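Local coordinates for ABC transporter substrate-binding protein (Streptococcus pneumoniae, PDB 4OHN) that binds histidine and probably delivers it, as the substrate-binding component, to an ABC transporter for uptake into the cell, at residues L108-K111 and K112-I116; E144-K147 and N148-N152; L176-R180 and V181-Y185. One frame throughout, in Å; residues are numbered along the deposited sequence.

Contact 1 (L108-K111 and K112-I116)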
loop_
_atom_site.group_PDB
_atom_site.type_symbol
_atom_site.label_atom_id
_atom_site.label_comp_id
_atom_site.label_asym_id
_atom_site.label_seq_id
_atom_site.Cartn_x
_atom_site.Cartn_y
_atom_site.Cartn_z
ATOM N N LEU A 108 -6.918 -3.535 12.719
ATOM C CA LEU A 108 -8.314 -3.167 12.780
ATOM C C LEU A 108 -8.464 -1.762 13.299
ATOM O O LEU A 108 -7.739 -1.326 14.217
ATOM C CB LEU A 108 -9.106 -4.101 13.683
ATOM C CG LEU A 108 -9.531 -5.454 13.145
ATOM C CD1 LEU A 108 -10.429 -6.147 14.152
ATOM C CD2 LEU A 108 -10.226 -5.303 11.795
ATOM N N VAL A 109 -9.417 -1.066 12.701
ATOM C CA VAL A 109 -9.840 0.252 13.170
ATOM C C VAL A 109 -11.323 0.156 13.558
ATOM O O VAL A 109 -12.147 -0.322 12.777
ATOM C CB VAL A 109 -9.615 1.352 12.118
ATOM C CG1 VAL A 109 -10.074 2.711 12.633
ATOM C CG2 VAL A 109 -8.136 1.423 11.743
ATOM N N THR A 110 -11.650 0.604 14.776
ATOM C CA THR A 110 -13.025 0.622 15.275
ATOM C C THR A 110 -13.275 1.986 15.893
ATOM O O THR A 110 -12.336 2.684 16.298
ATOM C CB THR A 110 -13.269 -0.455 16.349
ATOM O OG1 THR A 110 -12.424 -0.176 17.479
ATOM C CG2 THR A 110 -12.975 -1.850 15.806
ATOM N N LYS A 111 -14.530 2.404 15.983
ATOM C CA LYS A 111 -14.832 3.605 16.764
ATOM C C LYS A 111 -14.530 3.371 18.231
ATOM O O LYS A 111 -14.809 2.293 18.765
ATOM C CB LYS A 111 -16.306 3.959 16.666
ATOM C CG LYS A 111 -16.743 4.523 15.361
ATOM C CD LYS A 111 -18.182 5.006 15.484
ATOM C CE LYS A 111 -18.585 5.904 14.370
ATOM N NZ LYS A 111 -20.018 6.295 14.492
ATOM N N LYS A 112 -14.039 4.386 18.935
ATOM C CA LYS A 112 -13.858 4.206 20.380
ATOM C C LYS A 112 -15.174 3.918 21.063
ATOM O O LYS A 112 -15.211 3.205 22.053
ATOM C CB LYS A 112 -13.171 5.412 21.003
ATOM C CG LYS A 112 -11.701 5.520 20.631
ATOM C CD LYS A 112 -10.971 6.519 21.523
ATOM C CE LYS A 112 -9.571 6.847 21.037
ATOM N NZ LYS A 112 -8.671 5.655 21.084
ATOM N N SER A 113 -16.260 4.471 20.540
ATOM C CA SER A 113 -17.563 4.240 21.158
ATOM C C SER A 113 -17.981 2.765 21.122
ATOM O O SER A 113 -18.839 2.347 21.899
ATOM C CB SER A 113 -18.630 5.099 20.502
ATOM O OG SER A 113 -18.738 4.831 19.127
ATOM N N SER A 114 -17.392 1.966 20.226
ATOM C CA SER A 114 -17.689 0.536 20.168
ATOM C C SER A 114 -17.146 -0.239 21.362
ATOM O O SER A 114 -17.635 -1.336 21.674
ATOM C CB SER A 114 -17.133 -0.088 18.871
ATOM O OG SER A 114 -15.725 -0.265 18.932
ATOM N N GLY A 115 -16.097 0.285 21.978
ATOM C CA GLY A 115 -15.414 -0.441 23.031
ATOM C C GLY A 115 -14.642 -1.660 22.563
ATOM O O GLY A 115 -14.185 -2.426 23.397
ATOM N N ILE A 116 -14.470 -1.810 21.247
ATOM C CA ILE A 116 -13.784 -2.972 20.663
ATOM C C ILE A 116 -12.309 -2.653 20.497
ATOM O O ILE A 116 -11.938 -1.777 19.704
ATOM C CB ILE A 116 -14.371 -3.334 19.281
ATOM C CG1 ILE A 116 -15.847 -3.674 19.394
ATOM C CG2 ILE A 116 -13.589 -4.499 18.671
ATOM C CD1 ILE A 116 -16.574 -3.776 18.068
HETATM O O HOH W 1 -20.403 6.525 17.642
#

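Contact 2 (E144-K147 and N148-N152)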
loop_
_atom_site.group_PDB
_atom_site.type_symbol
_atom_site.label_atom_id
_atom_site.label_comp_id
_atom_site.label_asym_id
_atom_site.label_seq_id
_atom_site.Cartn_x
_atom_site.Cartn_y
_atom_site.Cartn_z
ATOM N N GLU A 144 -9.077 -18.123 11.145
ATOM C CA GLU A 144 -9.199 -18.147 12.596
ATOM C C GLU A 144 -9.087 -16.767 13.238
ATOM O O GLU A 144 -9.562 -16.565 14.355
ATOM C CB GLU A 144 -8.143 -19.082 13.204
ATOM C CG GLU A 144 -6.692 -18.573 13.147
ATOM C CD GLU A 144 -6.005 -18.762 11.791
ATOM O OE1 GLU A 144 -6.625 -19.272 10.827
ATOM O OE2 GLU A 144 -4.813 -18.399 11.695
ATOM N N ILE A 145 -8.408 -15.842 12.567
ATOM C CA ILE A 145 -8.207 -14.513 13.119
ATOM C C ILE A 145 -9.468 -13.652 13.183
ATOM O O ILE A 145 -9.819 -13.134 14.220
ATOM C CB ILE A 145 -7.145 -13.786 12.269
ATOM C CG1 ILE A 145 -5.785 -14.497 12.308
ATOM C CG2 ILE A 145 -6.973 -12.344 12.715
ATOM C CD1 ILE A 145 -5.134 -14.574 13.671
ATOM N N LEU A 146 -10.166 -13.528 12.061
ATOM C CA LEU A 146 -11.408 -12.773 12.008
ATOM C C LEU A 146 -12.513 -13.474 11.243
ATOM O O LEU A 146 -13.655 -13.340 11.603
ATOM C CB LEU A 146 -11.199 -11.394 11.381
ATOM C CG LEU A 146 -10.627 -10.339 12.305
ATOM C CD1 LEU A 146 -10.076 -9.191 11.489
ATOM C CD2 LEU A 146 -11.672 -9.858 13.287
ATOM N N LYS A 147 -12.323 -14.083 10.137
ATOM C CA LYS A 147 -13.385 -14.544 9.290
ATOM C C LYS A 147 -14.336 -15.467 10.007
ATOM O O LYS A 147 -15.518 -15.359 9.834
ATOM C CB LYS A 147 -12.798 -15.248 8.068
ATOM C CG LYS A 147 -13.841 -15.724 7.072
ATOM C CD LYS A 147 -13.246 -16.306 5.804
ATOM C CE LYS A 147 -14.354 -16.802 4.893
ATOM N NZ LYS A 147 -13.844 -17.475 3.675
ATOM N N ASN A 148 -13.905 -16.295 10.768
ATOM C CA ASN A 148 -14.711 -17.284 11.474
ATOM C C ASN A 148 -15.662 -16.668 12.480
ATOM O O ASN A 148 -16.699 -17.229 12.760
ATOM C CB ASN A 148 -13.872 -18.398 12.103
ATOM C CG ASN A 148 -13.342 -19.359 11.077
ATOM O OD1 ASN A 148 -13.758 -19.341 9.948
ATOM N ND2 ASN A 148 -12.406 -20.177 11.470
ATOM N N ILE A 149 -15.296 -15.529 13.041
ATOM C CA ILE A 149 -16.127 -14.899 14.057
ATOM C C ILE A 149 -16.951 -13.673 13.682
ATOM O O ILE A 149 -17.910 -13.374 14.335
ATOM C CB ILE A 149 -15.300 -14.590 15.301
ATOM C CG1 ILE A 149 -14.204 -13.561 15.003
ATOM C CG2 ILE A 149 -14.708 -15.890 15.834
ATOM C CD1 ILE A 149 -13.544 -13.011 16.247
ATOM N N VAL A 150 -16.586 -12.977 12.616
ATOM C CA VAL A 150 -17.344 -11.801 12.217
ATOM C C VAL A 150 -18.682 -12.173 11.594
ATOM O O VAL A 150 -18.859 -13.282 11.145
ATOM C CB VAL A 150 -16.567 -10.884 11.245
ATOM C CG1 VAL A 150 -15.287 -10.383 11.882
ATOM C CG2 VAL A 150 -16.282 -11.569 9.918
ATOM N N ALA A 151 -19.616 -11.238 11.586
ATOM C CA ALA A 151 -20.931 -11.487 11.008
ATOM C C ALA A 151 -20.804 -12.022 9.585
ATOM O O ALA A 151 -20.033 -11.490 8.776
ATOM C CB ALA A 151 -21.745 -10.207 11.019
ATOM N N ASN A 152 -21.554 -13.084 9.297
ATOM C CA ASN A 152 -21.615 -13.709 7.973
ATOM C C ASN A 152 -20.310 -14.315 7.439
ATOM O O ASN A 152 -20.262 -14.776 6.300
ATOM C CB ASN A 152 -22.196 -12.729 6.951
ATOM C CG ASN A 152 -23.528 -12.182 7.383
ATOM O OD1 ASN A 152 -24.446 -12.937 7.681
ATOM N ND2 ASN A 152 -23.628 -10.862 7.463
#

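Contact 3 (L176-R180 and V181-Y185). With HIS (histidine), chain B.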
loop_
_atom_site.group_PDB
_atom_site.type_symbol
_atom_site.label_atom_id
_atom_site.label_comp_id
_atom_site.label_asym_id
_atom_site.label_seq_id
_atom_site.Cartn_x
_atom_site.Cartn_y
_atom_site.Cartn_z
ATOM N N LEU A 176 -12.769 -2.075 10.482
ATOM C CA LEU A 176 -12.142 -2.013 9.167
ATOM C C LEU A 176 -10.729 -2.583 9.250
ATOM O O LEU A 176 -9.925 -2.134 10.068
ATOM C CB LEU A 176 -12.108 -0.557 8.671
ATOM C CG LEU A 176 -11.375 -0.306 7.349
ATOM C CD1 LEU A 176 -11.949 -1.116 6.195
ATOM C CD2 LEU A 176 -11.424 1.209 7.050
ATOM N N LEU A 177 -10.461 -3.576 8.408
ATOM C CA LEU A 177 -9.118 -4.139 8.277
ATOM C C LEU A 177 -8.336 -3.300 7.275
ATOM O O LEU A 177 -8.750 -3.185 6.120
ATOM C CB LEU A 177 -9.224 -5.593 7.819
ATOM C CG LEU A 177 -7.930 -6.413 7.751
ATOM C CD1 LEU A 177 -7.283 -6.517 9.131
ATOM C CD2 LEU A 177 -8.214 -7.795 7.185
ATOM N N ILE A 178 -7.233 -2.720 7.694
ATOM C CA ILE A 178 -6.554 -1.680 6.926
ATOM C C ILE A 178 -5.073 -1.595 7.286
ATOM O O ILE A 178 -4.661 -1.946 8.389
ATOM C CB ILE A 178 -7.278 -0.322 7.149
ATOM C CG1 ILE A 178 -6.664 0.813 6.318
ATOM C CG2 ILE A 178 -7.316 0.036 8.620
ATOM C CD1 ILE A 178 -7.514 2.084 6.321
ATOM N N ASP A 179 -4.249 -1.132 6.358
ATOM C CA ASP A 179 -2.844 -0.898 6.621
ATOM C C ASP A 179 -2.630 0.126 7.725
ATOM O O ASP A 179 -3.227 1.198 7.713
ATOM C CB ASP A 179 -2.152 -0.404 5.338
ATOM C CG ASP A 179 -2.362 -1.332 4.190
ATOM O OD1 ASP A 179 -3.497 -1.436 3.717
ATOM O OD2 ASP A 179 -1.376 -1.958 3.765
ATOM N N ARG A 180 -1.732 -0.173 8.662
ATOM C CA ARG A 180 -1.431 0.741 9.752
ATOM C C ARG A 180 -0.897 2.072 9.241
ATOM O O ARG A 180 -1.240 3.115 9.764
ATOM C CB ARG A 180 -0.465 0.098 10.745
ATOM C CG ARG A 180 -0.357 0.837 12.089
ATOM C CD ARG A 180 0.402 -0.028 13.108
ATOM N NE ARG A 180 0.058 0.268 14.493
ATOM C CZ ARG A 180 0.332 -0.540 15.514
ATOM N NH1 ARG A 180 0.938 -1.696 15.301
ATOM N NH2 ARG A 180 -0.007 -0.198 16.748
ATOM N N VAL A 181 -0.052 2.068 8.209
ATOM C CA VAL A 181 0.495 3.343 7.742
ATOM C C VAL A 181 -0.605 4.257 7.251
ATOM O O VAL A 181 -0.567 5.459 7.457
ATOM C CB VAL A 181 1.557 3.219 6.619
ATOM C CG1 VAL A 181 2.755 2.414 7.101
ATOM C CG2 VAL A 181 0.954 2.647 5.324
ATOM N N TYR A 182 -1.602 3.684 6.598
ATOM C CA TYR A 182 -2.715 4.503 6.142
ATOM C C TYR A 182 -3.520 5.022 7.328
ATOM O O TYR A 182 -3.787 6.217 7.434
ATOM C CB TYR A 182 -3.583 3.689 5.179
ATOM C CG TYR A 182 -4.756 4.421 4.562
ATOM C CD1 TYR A 182 -4.888 4.563 3.199
ATOM C CD2 TYR A 182 -5.742 4.977 5.339
ATOM C CE1 TYR A 182 -5.980 5.242 2.656
ATOM C CE2 TYR A 182 -6.775 5.632 4.812
ATOM C CZ TYR A 182 -6.901 5.774 3.494
ATOM O OH TYR A 182 -8.020 6.467 3.018
ATOM N N ALA A 183 -3.923 4.119 8.217
ATOM C CA ALA A 183 -4.758 4.514 9.341
ATOM C C ALA A 183 -4.110 5.619 10.147
ATOM O O ALA A 183 -4.777 6.623 10.464
ATOM C CB ALA A 183 -5.054 3.304 10.224
ATOM N N ASN A 184 -2.831 5.471 10.478
ATOM C CA ASN A 184 -2.131 6.474 11.301
ATOM C C ASN A 184 -2.138 7.839 10.615
ATOM O O ASN A 184 -2.458 8.860 11.228
ATOM C CB ASN A 184 -0.673 6.067 11.547
ATOM C CG ASN A 184 -0.510 4.939 12.559
ATOM O OD1 ASN A 184 -1.410 4.638 13.330
ATOM N ND2 ASN A 184 0.682 4.335 12.575
ATOM N N TYR A 185 -1.791 7.880 9.333
ATOM C CA TYR A 185 -1.709 9.152 8.637
ATOM C C TYR A 185 -3.095 9.781 8.450
ATOM O O TYR A 185 -3.295 10.976 8.707
ATOM C CB TYR A 185 -1.007 8.986 7.278
ATOM C CG TYR A 185 -0.792 10.289 6.564
ATOM C CD1 TYR A 185 -1.782 10.829 5.761
ATOM C CD2 TYR A 185 0.400 10.988 6.702
ATOM C CE1 TYR A 185 -1.620 12.033 5.124
ATOM C CE2 TYR A 185 0.582 12.186 6.066
ATOM C CZ TYR A 185 -0.423 12.704 5.265
ATOM O OH TYR A 185 -0.232 13.909 4.615
HETATM N N HIS B . -0.889 -2.721 1.228
HETATM C CA HIS B . -2.174 -3.155 0.627
HETATM C C HIS B . -1.941 -3.861 -0.690
HETATM O O HIS B . -0.774 -3.954 -1.135
HETATM C CB HIS B . -3.198 -1.999 0.522
HETATM C CG HIS B . -3.002 -1.010 -0.589
HETATM N ND1 HIS B . -4.087 -0.449 -1.243
HETATM C CD2 HIS B . -1.905 -0.399 -1.102
HETATM C CE1 HIS B . -3.660 0.433 -2.126
HETATM N NE2 HIS B . -2.339 0.488 -2.057
HETATM O OXT HIS B . -2.942 -4.337 -1.266
HETATM O O HOH W 2 -1.205 2.546 15.235
#

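Contact 1 (L108-K111 and K112-I116)
Thr110 lies against Ile116 where the chain folds back on itself at the end of a strand, and the two side chains cross at about a right angle. Methyl CG2 of Thr110 packs on CG2 of Ile116 at 3.9 Å, while OG1 of Thr110 donates a hydrogen bond to the backbone O of Ile116 over 2.8 Å. The hydroxyl lies in the plane of that carbonyl, with a C=O...OG1 angle of 150°. A chi1 of 63° sets OG1 between the backbone N and the carbonyl carbon and turns the methyl beside the N, which lets this one residue meet Ile116 by both a polar and an apolar branch.

Ser114 ties the turn together from within. Its OG donates to O of Lys111 at 2.7 Å, in the carbonyl plane, and its N reaches the same oxygen at 3.0 Å from well above that plane, so two donors from one residue grip Lys111 O from different directions. OG of Ser114 also accepts from N of Ile116 at 3.1 Å, forming an ST turn, so this hydroxyl both donates and accepts. A water accepts from NZ of Lys111 and is hydrogen-bonded to OG of Ser113, linking the extended lysine to the 3-10 segment 112-114; NZ of Lys111 also forms a salt bridge with Asp171.

The turn thus closes strand 102-111 at its C-terminal end. Strand 196-200 runs alongside, Asn197 bonding to the backbone of Thr110 and through ND2 to O of Ile116, and strand 175-179 flanks Val109 on the other edge.

Contact 2 (E144-K147 and N148-N152)
Leu146 and Val150 meet through CD2 and CG1, 3.9 Å apart, their side chains crossing obliquely beside a tight turn of backbone. The O of Leu146 lies next to this apolar pair and is approached by both methyls of Val150, CG1 standing 3.4 Å from it. With a chi1 of -60°, CG1 of Val150 lies beside its own backbone N, on the side where it can touch both that oxygen and CD2 of Leu146.

Two amides converge on the same carbonyl. N of Val150 donates to O of Leu146 at 3.1 Å, nearly along the C=O axis, whereas N of Ile149 reaches that oxygen, also at 3.1 Å, from above the carbonyl plane. The paired bonds satisfy this oxygen and hold Lys147 and Asn148 in the bend between. CG1 of Ile149 also lies against O of Leu146, 3.5 Å away, brought there by a chi1 of 64° that places it between the backbone N and the carbonyl carbon.

Farther out, in the conformer described, the extended side chain of Lys147 heads away from the turn and reaches a salt bridge with Glu140 of the preceding helix. Phe139 of helix 134-141 touches both Leu146 and Lys147, while Ile145 packs on Val201 and Leu203. Backbone bonds from Ile149 to Gly124 and from Ala151 to Lys125 join the turn to the loop ahead of strand 127-130, as the chain passes from helix 134-141 toward strand 155-158.

Contact 3 (L176-R180 and V181-Y185)
The histidine pocket of this family 3 solute-binding protein takes in the end of strand 175-179, where Asp179 receives the ligand just before helix 180-189 begins. OD2 of Asp179 accepts a hydrogen bond from the alpha-amino N of the bound histidine at 2.7 Å, while OD1 stands 3.3 Å from the ligand's CB. Weak bonds from Asn104 and Gln106 also reach OD2. A chi1 of -55° places the carboxylate beside the residue's own backbone N and lets it lead away from the helix, toward the ligand.

The backbone of Asp179 serves the helix instead. Its O accepts from N of Ala183 at 3.0 Å in an almost straight bond, N-H...O 174°, and N of Asn184 repeats the pattern on O of Arg180 at 2.9 Å. These are the opening bonds of the helix; the axis of its segment 181-185 stands at 96° to that of strand segment 176-179. In the corner, CD1 of Ile178 meets CD2 of Tyr182 at 3.5 Å, approaching the ring obliquely, and CG2 of Ile178 lies on CB of Ala183. Tyr182 OH is held by Asn162, and its ring also meets those of Phe28 and Phe161.

A water accepts from NE of Arg180 at 2.7 Å, at the guanidinium edge, and donates to OD1 of Asn184, joining successive turns of the helix. At Asp179 the division of labour is plain: backbone O starts the helix and the side chain meets the substrate. If the ligand carries the usual ammonium group, the short bond to OD2 would be reinforced by charge, consistent with recognition of a free amino acid.

In the fold
The contacts follow one another along the chain in the order 1, 2, 3, all within the family 3 solute-binding range. Contacts 1 and 3 have centres about 14 Å apart and share a sheet: strands 102-111 and 175-179 are antiparallel neighbours, N of Val109 probably bonding to O of Leu176. Contact 2 centres about 17 Å from contact 1 and touches it where, in the Leu108 conformer described, that side chain packs on Leu146; its centre is about 20 Å from that of contact 3, without touching. Contacts 1 and 2 are peripheral turns, their centres more than 20 Å from the chain's centre, whereas the centre of contact 3 is about 10 Å from it. The shared sheet therefore runs from an outer turn to the histidine site.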